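Local coordinates for uncharacterized protein YqbN (PDB 3KLU) that is of unknown function but belongs to the XkdN-like phage tail assembly chaperone family and so probably assists assembly of a phage-like tail, at residues A[42-47]-A[124-129]; A[87-92]-A[132-137]; A[104-109]-A[113-118]; A[55-60]-A[82-87]. One frame throughout, in Å; residues are numbered along the deposited sequence.

In the fold
All four contacts lie in one small fold of helices and a three-stranded antiparallel sheet. Contacts 1 and 2 have centres about 7 Å apart and share helix 120-133. Contact 1 sets that helix against strand 44-46; contact 2 joins its C-terminal end to the end of helix 78-89. Contact 4, centre about 11 Å from that of contact 2, ties helix 51-60 to helix 78-89. Contact 3 lies further out on helix 109-116, its centre about 15 Å from that of contact 1. Along the chain, contact 4 and then contact 3 fall between the segments of contact 1. Helices 78-89 and 120-133 pack together and against the sheet; contacts 3 and 4 add the outer helices.

Contact 1. Residues A[42-47]-A[124-129]; sequences VPFIFK and ANWLNK
F44 and F46 on strand 44-46 face W126 and K129 on helix 120-133; the axes of strand 44-46 and segment 124-129 run at 25° to each other, 10.9 Å apart at closest approach. The indole of W126 reaches the strand through its five-membered ring. W126 CD1 lies 3.5 Å from F46 CZ and 3.7 Å from F44 CD2. The torsion chi1 of 167° carries the indole away from the W126 backbone N and brings CD1 to both phenyl rings. The F44 plane is turned 73° from the five-membered ring and meets it obliquely. The F46 ring meets the indole rim to rim. F44, F46 and W126 thus form an aromatic cluster between sheet and helix. Its polar atom, W126 NE1, is hydrogen-bonded to T90 OG1. K129 lays its aliphatic part on F46: CG stands over one face, 3.9 Å from the centroid of the F46 ring, in a CH-pi contact. Beyond CG the K129 chain bends away at chi2 and chi3, and NZ forms a salt bridge with E132.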
loop_
_atom_site.group_PDB
_atom_site.type_symbol
_atom_site.label_atom_id
_atom_site.label_comp_id
_atom_site.label_asym_id
_atom_site.label_seq_id
_atom_site.Cartn_x
_atom_site.Cartn_y
_atom_site.Cartn_z
ATOM N N VAL A 42 0.269 11.134 -12.553
ATOM C CA VAL A 42 1.163 10.944 -11.422
ATOM C C VAL A 42 0.867 9.542 -10.930
ATOM O O VAL A 42 -0.147 9.318 -10.271
ATOM C CB VAL A 42 0.831 11.949 -10.334
ATOM C CG1 VAL A 42 1.694 11.695 -9.142
ATOM C CG2 VAL A 42 1.009 13.400 -10.883
ATOM N N PRO A 43 1.723 8.563 -11.272
ATOM C CA PRO A 43 1.459 7.188 -10.815
ATOM C C PRO A 43 1.677 6.986 -9.321
ATOM O O PRO A 43 2.418 7.731 -8.682
ATOM C CB PRO A 43 2.431 6.347 -11.647
ATOM C CG PRO A 43 3.608 7.268 -11.800
ATOM C CD PRO A 43 2.974 8.617 -12.064
ATOM N N PHE A 44 0.994 5.993 -8.769
ATOM C CA PHE A 44 1.174 5.669 -7.370
ATOM C C PHE A 44 2.428 4.807 -7.308
ATOM O O PHE A 44 2.716 4.061 -8.248
ATOM C CB PHE A 44 0.019 4.826 -6.877
ATOM C CG PHE A 44 -1.126 5.609 -6.378
ATOM C CD1 PHE A 44 -1.493 6.787 -6.985
ATOM C CD2 PHE A 44 -1.876 5.132 -5.330
ATOM C CE1 PHE A 44 -2.636 7.493 -6.539
ATOM C CE2 PHE A 44 -3.019 5.818 -4.869
ATOM C CZ PHE A 44 -3.397 6.999 -5.477
ATOM N N ILE A 45 3.164 4.916 -6.203
ATOM C CA ILE A 45 4.338 4.096 -5.975
ATOM C C ILE A 45 4.017 3.139 -4.832
ATOM O O ILE A 45 3.692 3.573 -3.691
ATOM C CB ILE A 45 5.522 4.924 -5.575
ATOM C CG1 ILE A 45 5.869 5.874 -6.699
ATOM C CG2 ILE A 45 6.728 4.008 -5.294
ATOM C CD1 ILE A 45 7.025 6.801 -6.327
ATOM N N PHE A 46 4.086 1.846 -5.153
ATOM C CA PHE A 46 3.823 0.767 -4.207
ATOM C C PHE A 46 5.136 0.074 -3.863
ATOM O O PHE A 46 6.116 0.143 -4.629
ATOM C CB PHE A 46 2.876 -0.277 -4.795
ATOM C CG PHE A 46 1.472 0.248 -5.102
ATOM C CD1 PHE A 46 1.229 1.016 -6.246
ATOM C CD2 PHE A 46 0.393 -0.109 -4.297
ATOM C CE1 PHE A 46 -0.076 1.401 -6.581
ATOM C CE2 PHE A 46 -0.914 0.273 -4.621
ATOM C CZ PHE A 46 -1.152 1.021 -5.756
ATOM N N LYS A 47 5.151 -0.561 -2.694
ATOM C CA LYS A 47 6.298 -1.311 -2.207
ATOM C C LYS A 47 5.792 -2.199 -1.094
ATOM O O LYS A 47 5.362 -1.702 -0.059
ATOM C CB LYS A 47 7.372 -0.393 -1.646
ATOM C CG LYS A 47 8.621 -1.144 -1.203
ATOM C CD LYS A 47 9.520 -0.217 -0.385
ATOM C CE LYS A 47 10.928 -0.745 -0.342
ATOM N NZ LYS A 47 10.833 -2.125 0.173
ATOM N N ALA A 124 -11.074 0.407 -5.642
ATOM C CA ALA A 124 -11.031 -1.051 -5.658
ATOM C C ALA A 124 -9.746 -1.498 -6.309
ATOM O O ALA A 124 -9.125 -2.446 -5.865
ATOM C CB ALA A 124 -12.239 -1.611 -6.413
ATOM N N ASN A 125 -9.341 -0.794 -7.360
ATOM C CA ASN A 125 -8.129 -1.138 -8.080
ATOM C C ASN A 125 -6.910 -0.906 -7.225
ATOM O O ASN A 125 -5.957 -1.664 -7.278
ATOM C CB ASN A 125 -7.999 -0.314 -9.370
ATOM C CG ASN A 125 -8.898 -0.818 -10.494
ATOM O OD1 ASN A 125 -9.414 -1.931 -10.449
ATOM N ND2 ASN A 125 -9.059 0.001 -11.527
ATOM N N TRP A 126 -6.925 0.171 -6.456
ATOM C CA TRP A 126 -5.799 0.461 -5.586
ATOM C C TRP A 126 -5.629 -0.680 -4.578
ATOM O O TRP A 126 -4.519 -1.184 -4.366
ATOM C CB TRP A 126 -6.051 1.772 -4.858
ATOM C CG TRP A 126 -5.122 2.010 -3.731
ATOM C CD1 TRP A 126 -3.793 2.326 -3.800
ATOM C CD2 TRP A 126 -5.474 2.053 -2.345
ATOM N NE1 TRP A 126 -3.300 2.573 -2.537
ATOM C CE2 TRP A 126 -4.312 2.411 -1.626
ATOM C CE3 TRP A 126 -6.666 1.830 -1.642
ATOM C CZ2 TRP A 126 -4.303 2.556 -0.235
ATOM C CZ3 TRP A 126 -6.661 1.969 -0.264
ATOM C CH2 TRP A 126 -5.476 2.332 0.428
ATOM N N LEU A 127 -6.737 -1.094 -3.972
ATOM C CA LEU A 127 -6.698 -2.168 -2.987
ATOM C C LEU A 127 -6.098 -3.404 -3.574
ATOM O O LEU A 127 -5.151 -3.969 -3.022
ATOM C CB LEU A 127 -8.085 -2.513 -2.498
ATOM C CG LEU A 127 -8.598 -1.650 -1.353
ATOM C CD1 LEU A 127 -10.032 -2.029 -1.046
ATOM C CD2 LEU A 127 -7.757 -1.862 -0.123
ATOM N N ASN A 128 -6.636 -3.834 -4.708
ATOM C CA ASN A 128 -6.118 -5.043 -5.314
ATOM C C ASN A 128 -4.661 -4.924 -5.737
ATOM O O ASN A 128 -3.900 -5.856 -5.566
ATOM C CB ASN A 128 -6.998 -5.463 -6.497
ATOM C CG ASN A 128 -8.450 -5.577 -6.108
ATOM O OD1 ASN A 128 -8.778 -6.063 -5.031
ATOM N ND2 ASN A 128 -9.337 -5.123 -6.986
ATOM N N LYS A 129 -4.243 -3.795 -6.288
ATOM C CA LYS A 129 -2.838 -3.707 -6.671
ATOM C C LYS A 129 -1.947 -3.924 -5.440
ATOM O O LYS A 129 -0.922 -4.592 -5.508
ATOM C CB LYS A 129 -2.498 -2.348 -7.281
ATOM C CG LYS A 129 -1.025 -2.272 -7.787
ATOM C CD LYS A 129 -0.898 -2.935 -9.184
ATOM C CE LYS A 129 0.420 -3.676 -9.338
ATOM N NZ LYS A 129 0.603 -4.183 -10.740
#

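Contact 2. Residues A[87-92]-A[132-137]; sequences VETTVY and EINGFD
T89 and N134 are joined by one side-chain hydrogen bond. N134 ND2 donates to T89 OG1 at 2.8 Å with an N-H...O angle of 168°. The hydroxyl oxygen lies in the amide plane of N134, and the two side chains come from opposite directions. T89 OG1 also bonds to I85 O, N134 ND2 to A130 O, and N134 OD1 accepts from I49 N. The amide is therefore held at both its oxygen and its nitrogen.

The apolar part is small. T89 CG2 touches I133 CG2 at 3.7 Å and passes 3.6 Å from N134 ND2. With chi1 of -61°, T89 points OG1 at the amide and leaves CG2 to meet I133.

Two backbone bonds end helix 120-133 in a Schellman motif: G135 N to E132 O and F136 N to I131 O, with G135 at positive phi as C-prime. The contact thus pairs the C-terminal ends of helices 78-89 and 120-133. Strand 90-92 follows T89 directly, and I133 also touches F46 of strand 44-46.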
loop_
_atom_site.group_PDB
_atom_site.type_symbol
_atom_site.label_atom_id
_atom_site.label_comp_id
_atom_site.label_asym_id
_atom_site.label_seq_id
_atom_site.Cartn_x
_atom_site.Cartn_y
_atom_site.Cartn_z
ATOM N N VAL A 87 -2.729 1.093 2.487
ATOM C CA VAL A 87 -2.191 2.371 2.927
ATOM C C VAL A 87 -0.672 2.250 3.129
ATOM O O VAL A 87 0.078 3.048 2.610
ATOM C CB VAL A 87 -2.883 2.834 4.249
ATOM C CG1 VAL A 87 -2.044 3.955 4.961
ATOM C CG2 VAL A 87 -4.268 3.409 3.916
ATOM N N GLU A 88 -0.230 1.219 3.851
ATOM C CA GLU A 88 1.202 1.037 4.133
ATOM C C GLU A 88 2.052 0.513 2.931
ATOM O O GLU A 88 3.257 0.774 2.810
ATOM C CB GLU A 88 1.333 0.161 5.377
ATOM C CG GLU A 88 0.849 0.912 6.616
ATOM C CD GLU A 88 0.891 0.072 7.898
ATOM O OE1 GLU A 88 1.684 -0.899 7.978
ATOM O OE2 GLU A 88 0.139 0.391 8.846
ATOM N N THR A 89 1.407 -0.184 2.014
ATOM C CA THR A 89 2.107 -0.636 0.821
ATOM C C THR A 89 2.251 0.545 -0.157
ATOM O O THR A 89 3.031 0.495 -1.102
ATOM C CB THR A 89 1.284 -1.724 0.166
ATOM O OG1 THR A 89 1.176 -2.799 1.096
ATOM C CG2 THR A 89 1.877 -2.180 -1.153
ATOM N N THR A 90 1.493 1.613 0.069
ATOM C CA THR A 90 1.556 2.740 -0.850
ATOM C C THR A 90 2.495 3.816 -0.388
ATOM O O THR A 90 2.173 4.568 0.529
ATOM C CB THR A 90 0.156 3.324 -1.076
ATOM O OG1 THR A 90 -0.685 2.305 -1.626
ATOM C CG2 THR A 90 0.200 4.486 -2.046
ATOM N N VAL A 91 3.634 3.909 -1.075
ATOM C CA VAL A 91 4.691 4.862 -0.751
ATOM C C VAL A 91 4.355 6.314 -1.086
ATOM O O VAL A 91 4.699 7.232 -0.342
ATOM C CB VAL A 91 5.999 4.516 -1.524
ATOM C CG1 VAL A 91 7.155 5.229 -0.900
ATOM C CG2 VAL A 91 6.225 3.017 -1.549
ATOM N N TYR A 92 3.752 6.493 -2.264
ATOM C CA TYR A 92 3.356 7.803 -2.767
ATOM C C TYR A 92 2.074 7.567 -3.541
ATOM O O TYR A 92 2.063 6.848 -4.562
ATOM C CB TYR A 92 4.436 8.366 -3.695
ATOM C CG TYR A 92 4.074 9.681 -4.357
ATOM C CD1 TYR A 92 3.901 10.841 -3.591
ATOM C CD2 TYR A 92 3.945 9.789 -5.744
ATOM C CE1 TYR A 92 3.624 12.073 -4.172
ATOM C CE2 TYR A 92 3.671 11.033 -6.333
ATOM C CZ TYR A 92 3.524 12.168 -5.526
ATOM O OH TYR A 92 3.369 13.412 -6.076
ATOM N N GLU A 132 -1.760 -7.423 -4.414
ATOM C CA GLU A 132 -0.951 -8.087 -5.407
ATOM C C GLU A 132 0.516 -7.765 -5.190
ATOM O O GLU A 132 1.353 -8.649 -5.275
ATOM C CB GLU A 132 -1.386 -7.634 -6.801
ATOM C CG GLU A 132 -0.468 -8.106 -7.939
ATOM C CD GLU A 132 -0.758 -7.396 -9.256
ATOM O OE1 GLU A 132 -1.953 -7.193 -9.577
ATOM O OE2 GLU A 132 0.208 -7.050 -9.965
ATOM N N ILE A 133 0.829 -6.494 -4.942
ATOM C CA ILE A 133 2.201 -6.081 -4.694
ATOM C C ILE A 133 2.828 -6.841 -3.482
ATOM O O ILE A 133 4.057 -6.964 -3.381
ATOM C CB ILE A 133 2.254 -4.565 -4.407
ATOM C CG1 ILE A 133 2.093 -3.774 -5.713
ATOM C CG2 ILE A 133 3.581 -4.192 -3.727
ATOM C CD1 ILE A 133 3.284 -3.805 -6.610
ATOM N N ASN A 134 1.994 -7.346 -2.569
ATOM C CA ASN A 134 2.507 -8.054 -1.418
ATOM C C ASN A 134 2.538 -9.560 -1.676
ATOM O O ASN A 134 2.504 -10.355 -0.737
ATOM C CB ASN A 134 1.637 -7.733 -0.197
ATOM C CG ASN A 134 1.948 -6.392 0.385
ATOM O OD1 ASN A 134 3.001 -6.194 0.965
ATOM N ND2 ASN A 134 1.050 -5.445 0.208
ATOM N N GLY A 135 2.589 -9.934 -2.956
ATOM C CA GLY A 135 2.614 -11.336 -3.348
ATOM C C GLY A 135 1.372 -12.175 -3.094
ATOM O O GLY A 135 1.404 -13.387 -3.264
ATOM N N PHE A 136 0.261 -11.590 -2.683
ATOM C CA PHE A 136 -0.916 -12.428 -2.456
ATOM C C PHE A 136 -1.681 -12.709 -3.734
ATOM O O PHE A 136 -2.182 -11.791 -4.382
ATOM C CB PHE A 136 -1.826 -11.780 -1.432
ATOM C CG PHE A 136 -1.210 -11.703 -0.080
ATOM C CD1 PHE A 136 -0.926 -12.873 0.627
ATOM C CD2 PHE A 136 -0.852 -10.481 0.471
ATOM C CE1 PHE A 136 -0.291 -12.831 1.866
ATOM C CE2 PHE A 136 -0.215 -10.419 1.715
ATOM C CZ PHE A 136 0.067 -11.599 2.414
ATOM N N ASP A 137 -1.751 -13.977 -4.117
ATOM C CA ASP A 137 -2.472 -14.344 -5.324
ATOM C C ASP A 137 -1.890 -13.637 -6.545
ATOM O O ASP A 137 -0.926 -14.110 -7.147
ATOM C CB ASP A 137 -3.950 -13.983 -5.161
ATOM C CG ASP A 137 -4.741 -14.207 -6.423
ATOM O OD1 ASP A 137 -4.764 -15.354 -6.920
ATOM O OD2 ASP A 137 -5.342 -13.232 -6.919
#

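Contact 3. Residues A[104-109]-A[113-118]; sequences YKTEDP and AKRVLS
The turn between helices 98-103 and 109-116 folds back on the second helix, where Y104 and R115 meet. Helix 98-103 ends in a Schellman motif, with K105 at positive phi. R115 reaches back to the carbonyl oxygens of this helix end. Its NH1 donates to Y104 O at 2.9 Å, with an N-H...O angle of 144°. That oxygen lies in the guanidinium plane and is met nearly along its C=O axis. A weak second bond runs from R115 NH1 to K105 O at 3.3 Å. The R115 chain is extended from CG to NE, which carries NH1 to the turn. R115 NE has its own partner in E111, a salt bridge within the helix. T106 CG2 covers one face of the guanidinium, 3.6 Å from R115 NH1.

The Y104 ring packs on the helix. V116 CG2 stands over one ring face, 4.1 Å from the centroid of the Y104 ring, in a CH-pi contact shifted toward the rim. R115 CB lies 3.5 Å from Y104 CD1 and approaches obliquely.

T106 OG1 accepts from D108 N at 3.2 Å, an ST turn. D108 is the N-cap, and its OD1 makes a weak bond to V110 N and a salt bridge with R80. Schellman end, ST turn and N-cap together make a tight turn between two consecutive helices.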
loop_
_atom_site.group_PDB
_atom_site.type_symbol
_atom_site.label_atom_id
_atom_site.label_comp_id
_atom_site.label_asym_id
_atom_site.label_seq_id
_atom_site.Cartn_x
_atom_site.Cartn_y
_atom_site.Cartn_z
ATOM N N TYR A 104 -8.016 16.690 3.792
ATOM C CA TYR A 104 -9.244 15.955 3.600
ATOM C C TYR A 104 -10.040 15.863 4.874
ATOM O O TYR A 104 -11.088 15.223 4.923
ATOM C CB TYR A 104 -8.922 14.579 3.034
ATOM C CG TYR A 104 -8.636 14.654 1.554
ATOM C CD1 TYR A 104 -9.667 14.539 0.618
ATOM C CD2 TYR A 104 -7.342 14.875 1.092
ATOM C CE1 TYR A 104 -9.422 14.631 -0.728
ATOM C CE2 TYR A 104 -7.077 14.973 -0.258
ATOM C CZ TYR A 104 -8.123 14.849 -1.170
ATOM O OH TYR A 104 -7.857 14.965 -2.522
ATOM N N LYS A 105 -9.526 16.508 5.910
ATOM C CA LYS A 105 -10.175 16.549 7.202
ATOM C C LYS A 105 -10.582 15.222 7.852
ATOM O O LYS A 105 -11.745 14.997 8.181
ATOM C CB LYS A 105 -11.364 17.506 7.123
ATOM C CG LYS A 105 -10.922 18.953 6.859
ATOM C CD LYS A 105 -11.782 19.633 5.803
ATOM C CE LYS A 105 -11.232 21.026 5.452
ATOM N NZ LYS A 105 -9.751 21.052 5.131
ATOM N N THR A 106 -9.608 14.334 8.009
ATOM C CA THR A 106 -9.829 13.068 8.704
ATOM C C THR A 106 -8.473 12.484 9.099
ATOM O O THR A 106 -7.495 12.563 8.351
ATOM C CB THR A 106 -10.653 12.063 7.874
ATOM O OG1 THR A 106 -10.713 10.815 8.575
ATOM C CG2 THR A 106 -10.056 11.872 6.479
ATOM N N GLU A 107 -8.401 11.963 10.318
ATOM C CA GLU A 107 -7.161 11.393 10.814
ATOM C C GLU A 107 -7.057 9.916 10.447
ATOM O O GLU A 107 -6.033 9.270 10.700
ATOM C CB GLU A 107 -7.074 11.584 12.321
ATOM C CG GLU A 107 -6.925 13.011 12.722
ATOM C CD GLU A 107 -5.642 13.622 12.222
ATOM O OE1 GLU A 107 -4.567 13.055 12.484
ATOM O OE2 GLU A 107 -5.705 14.674 11.561
ATOM N N ASP A 108 -8.113 9.397 9.833
ATOM C CA ASP A 108 -8.137 7.999 9.417
ATOM C C ASP A 108 -7.546 7.869 8.015
ATOM O O ASP A 108 -8.188 8.255 7.023
ATOM C CB ASP A 108 -9.557 7.473 9.415
ATOM C CG ASP A 108 -9.614 5.971 9.234
ATOM O OD1 ASP A 108 -8.533 5.341 9.154
ATOM O OD2 ASP A 108 -10.743 5.426 9.166
ATOM N N PRO A 109 -6.314 7.325 7.921
ATOM C CA PRO A 109 -5.608 7.141 6.654
ATOM C C PRO A 109 -6.429 6.355 5.634
ATOM O O PRO A 109 -6.300 6.581 4.429
ATOM C CB PRO A 109 -4.316 6.425 7.062
ATOM C CG PRO A 109 -4.152 6.795 8.515
ATOM C CD PRO A 109 -5.553 6.726 9.035
ATOM N N ALA A 113 -7.733 7.737 2.062
ATOM C CA ALA A 113 -7.703 7.016 0.790
ATOM C C ALA A 113 -9.057 7.059 0.071
ATOM O O ALA A 113 -9.114 7.310 -1.139
ATOM C CB ALA A 113 -7.260 5.525 1.001
ATOM N N LYS A 114 -10.145 6.851 0.802
ATOM C CA LYS A 114 -11.464 6.859 0.157
ATOM C C LYS A 114 -11.840 8.230 -0.385
ATOM O O LYS A 114 -12.505 8.335 -1.399
ATOM C CB LYS A 114 -12.538 6.359 1.112
ATOM C CG LYS A 114 -12.447 4.863 1.373
ATOM C CD LYS A 114 -13.378 4.504 2.535
ATOM C CE LYS A 114 -13.278 3.048 2.899
ATOM N NZ LYS A 114 -13.423 2.230 1.673
ATOM N N ARG A 115 -11.409 9.282 0.290
ATOM C CA ARG A 115 -11.689 10.609 -0.228
ATOM C C ARG A 115 -10.763 10.948 -1.402
ATOM O O ARG A 115 -11.185 11.620 -2.333
ATOM C CB ARG A 115 -11.596 11.628 0.912
ATOM C CG ARG A 115 -12.594 11.257 2.010
ATOM C CD ARG A 115 -12.628 12.217 3.174
ATOM N NE ARG A 115 -13.617 11.750 4.152
ATOM C CZ ARG A 115 -13.864 12.341 5.328
ATOM N NH1 ARG A 115 -13.191 13.422 5.694
ATOM N NH2 ARG A 115 -14.812 11.868 6.132
ATOM N N VAL A 116 -9.520 10.458 -1.407
ATOM C CA VAL A 116 -8.621 10.745 -2.537
ATOM C C VAL A 116 -9.022 9.915 -3.767
ATOM O O VAL A 116 -9.155 10.446 -4.855
ATOM C CB VAL A 116 -7.123 10.407 -2.239
ATOM C CG1 VAL A 116 -6.279 10.613 -3.527
ATOM C CG2 VAL A 116 -6.566 11.289 -1.094
ATOM N N LEU A 117 -9.186 8.604 -3.596
ATOM C CA LEU A 117 -9.587 7.732 -4.713
ATOM C C LEU A 117 -11.137 7.733 -4.696
ATOM O O LEU A 117 -11.784 6.705 -4.448
ATOM C CB LEU A 117 -9.024 6.317 -4.471
ATOM C CG LEU A 117 -7.478 6.287 -4.405
ATOM C CD1 LEU A 117 -6.979 5.016 -3.743
ATOM C CD2 LEU A 117 -6.909 6.393 -5.786
ATOM N N SER A 118 -11.721 8.899 -4.948
ATOM C CA SER A 118 -13.182 9.039 -4.873
ATOM C C SER A 118 -14.044 8.406 -5.966
ATOM O O SER A 118 -15.265 8.518 -5.937
ATOM C CB SER A 118 -13.539 10.511 -4.713
ATOM O OG SER A 118 -12.899 11.279 -5.708
#

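Contact 4. Residues A[55-60]-A[82-87]; sequences DELEKE and YARIAV
E60 and R84 form a salt bridge between helices 51-60 and 78-89. R84 NH2 donates to E60 OE2 at 2.6 Å with an N-H...O angle of 164°. E60 OE2 lies in the guanidinium plane, and NH2 points almost straight at the end of its C-O bond. A weak bond from R84 NH1 reaches the same E60 OE2 at 3.2 Å, so one carboxylate oxygen takes both terminal nitrogens. The carboxylate and guanidinium planes are 27° apart. The E60 chain runs extended beyond CG, whereas R84 is bent at chi2 and chi3, which turns its head to meet the carboxylate.

Packing contacts lie beside the bridge. L57 CD2 sits over one face of the R84 guanidinium, 3.4 Å above its plane and toward the rim. L57 CD2 is 3.7 Å from R84 NH2. The other L57 branch makes an apolar contact with a neighbouring residue: L57 CD1 is 4.1 Å from I85 CG1. L57 thus divides its two methyls between the charged group and the hydrocarbon of the same helix.

The short segments cross at 146°, near antiparallel, with their axes 10.0 Å apart at closest approach. L57 also touches F81 and E88, so it lies along helix 78-89. Helix 78-89 also meets the rest of the fold: A83 and A86 pack on helix 120-133, and V110 of helix 109-116 touches A83 and R84. Helix 78-89 therefore lies between helix 51-60 and helix 120-133.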
loop_
_atom_site.group_PDB
_atom_site.type_symbol
_atom_site.label_atom_id
_atom_site.label_comp_id
_atom_site.label_asym_id
_atom_site.label_seq_id
_atom_site.Cartn_x
_atom_site.Cartn_y
_atom_site.Cartn_z
ATOM N N ASP A 55 1.332 -9.333 9.812
ATOM C CA ASP A 55 0.865 -10.068 10.969
ATOM C C ASP A 55 0.333 -9.127 12.023
ATOM O O ASP A 55 -0.765 -9.325 12.512
ATOM C CB ASP A 55 1.978 -10.923 11.553
ATOM C CG ASP A 55 2.199 -12.198 10.765
ATOM O OD1 ASP A 55 1.205 -12.739 10.229
ATOM O OD2 ASP A 55 3.356 -12.665 10.695
ATOM N N GLU A 56 1.090 -8.102 12.388
ATOM C CA GLU A 56 0.562 -7.195 13.388
ATOM C C GLU A 56 -0.731 -6.558 12.887
ATOM O O GLU A 56 -1.602 -6.219 13.679
ATOM C CB GLU A 56 1.518 -6.068 13.712
ATOM C CG GLU A 56 2.958 -6.332 13.488
ATOM C CD GLU A 56 3.733 -5.074 13.760
ATOM O OE1 GLU A 56 4.796 -4.845 13.141
ATOM O OE2 GLU A 56 3.264 -4.300 14.614
ATOM N N LEU A 57 -0.865 -6.372 11.580
ATOM C CA LEU A 57 -2.094 -5.775 11.092
ATOM C C LEU A 57 -3.263 -6.722 11.260
ATOM O O LEU A 57 -4.380 -6.294 11.580
ATOM C CB LEU A 57 -1.975 -5.359 9.617
ATOM C CG LEU A 57 -1.125 -4.095 9.476
ATOM C CD1 LEU A 57 -0.802 -3.806 8.002
ATOM C CD2 LEU A 57 -1.878 -2.927 10.164
ATOM N N GLU A 58 -3.026 -8.008 11.044
ATOM C CA GLU A 58 -4.125 -8.952 11.174
ATOM C C GLU A 58 -4.602 -8.948 12.605
ATOM O O GLU A 58 -5.795 -8.822 12.867
ATOM C CB GLU A 58 -3.703 -10.358 10.795
ATOM C CG GLU A 58 -4.892 -11.198 10.436
ATOM C CD GLU A 58 -4.616 -12.668 10.560
ATOM O OE1 GLU A 58 -3.549 -13.119 10.084
ATOM O OE2 GLU A 58 -5.476 -13.373 11.126
ATOM N N LYS A 59 -3.648 -9.095 13.518
ATOM C CA LYS A 59 -3.910 -9.080 14.951
ATOM C C LYS A 59 -4.728 -7.831 15.277
ATOM O O LYS A 59 -5.809 -7.900 15.866
ATOM C CB LYS A 59 -2.569 -9.062 15.684
ATOM C CG LYS A 59 -2.588 -8.480 17.078
ATOM C CD LYS A 59 -1.171 -8.462 17.642
ATOM C CE LYS A 59 -1.060 -7.640 18.929
ATOM N NZ LYS A 59 -1.336 -6.182 18.739
ATOM N N GLU A 60 -4.186 -6.695 14.859
ATOM C CA GLU A 60 -4.784 -5.379 15.028
ATOM C C GLU A 60 -6.232 -5.280 14.522
ATOM O O GLU A 60 -6.983 -4.421 14.978
ATOM C CB GLU A 60 -3.912 -4.380 14.277
ATOM C CG GLU A 60 -3.883 -2.964 14.792
ATOM C CD GLU A 60 -2.579 -2.268 14.408
ATOM O OE1 GLU A 60 -1.514 -2.693 14.912
ATOM O OE2 GLU A 60 -2.607 -1.308 13.602
ATOM N N TYR A 82 -7.302 -5.154 4.994
ATOM C CA TYR A 82 -6.731 -4.961 3.676
ATOM C C TYR A 82 -6.447 -3.504 3.350
ATOM O O TYR A 82 -5.438 -3.167 2.731
ATOM C CB TYR A 82 -7.654 -5.582 2.628
ATOM C CG TYR A 82 -7.737 -7.069 2.789
ATOM C CD1 TYR A 82 -6.597 -7.794 3.093
ATOM C CD2 TYR A 82 -8.944 -7.761 2.640
ATOM C CE1 TYR A 82 -6.631 -9.173 3.248
ATOM C CE2 TYR A 82 -8.995 -9.161 2.793
ATOM C CZ TYR A 82 -7.817 -9.854 3.099
ATOM O OH TYR A 82 -7.782 -11.226 3.255
ATOM N N ALA A 83 -7.344 -2.637 3.795
ATOM C CA ALA A 83 -7.195 -1.223 3.532
ATOM C C ALA A 83 -5.920 -0.742 4.214
ATOM O O ALA A 83 -5.122 -0.003 3.617
ATOM C CB ALA A 83 -8.428 -0.446 4.050
ATOM N N ARG A 84 -5.728 -1.153 5.464
ATOM C CA ARG A 84 -4.544 -0.738 6.186
ATOM C C ARG A 84 -3.315 -1.256 5.436
ATOM O O ARG A 84 -2.324 -0.558 5.329
ATOM C CB ARG A 84 -4.544 -1.298 7.609
ATOM C CG ARG A 84 -5.853 -1.228 8.357
ATOM C CD ARG A 84 -6.011 0.018 9.195
ATOM N NE ARG A 84 -4.797 0.377 9.931
ATOM C CZ ARG A 84 -4.319 -0.263 10.991
ATOM N NH1 ARG A 84 -4.941 -1.331 11.480
ATOM N NH2 ARG A 84 -3.215 0.188 11.582
ATOM N N ILE A 85 -3.372 -2.474 4.901
ATOM C CA ILE A 85 -2.221 -3.017 4.166
ATOM C C ILE A 85 -1.879 -2.113 2.967
ATOM O O ILE A 85 -0.678 -1.777 2.713
ATOM C CB ILE A 85 -2.508 -4.449 3.624
ATOM C CG1 ILE A 85 -2.724 -5.435 4.775
ATOM C CG2 ILE A 85 -1.353 -4.897 2.746
ATOM C CD1 ILE A 85 -3.049 -6.884 4.330
ATOM N N ALA A 86 -2.934 -1.736 2.232
ATOM C CA ALA A 86 -2.808 -0.878 1.056
ATOM C C ALA A 86 -2.200 0.474 1.428
ATOM O O ALA A 86 -1.266 0.954 0.758
ATOM C CB ALA A 86 -4.200 -0.674 0.388
ATOM N N VAL A 87 -2.729 1.093 2.487
ATOM C CA VAL A 87 -2.191 2.371 2.927
ATOM C C VAL A 87 -0.672 2.250 3.129
ATOM O O VAL A 87 0.078 3.048 2.610
ATOM C CB VAL A 87 -2.883 2.834 4.249
ATOM C CG1 VAL A 87 -2.044 3.955 4.961
ATOM C CG2 VAL A 87 -4.268 3.409 3.916
#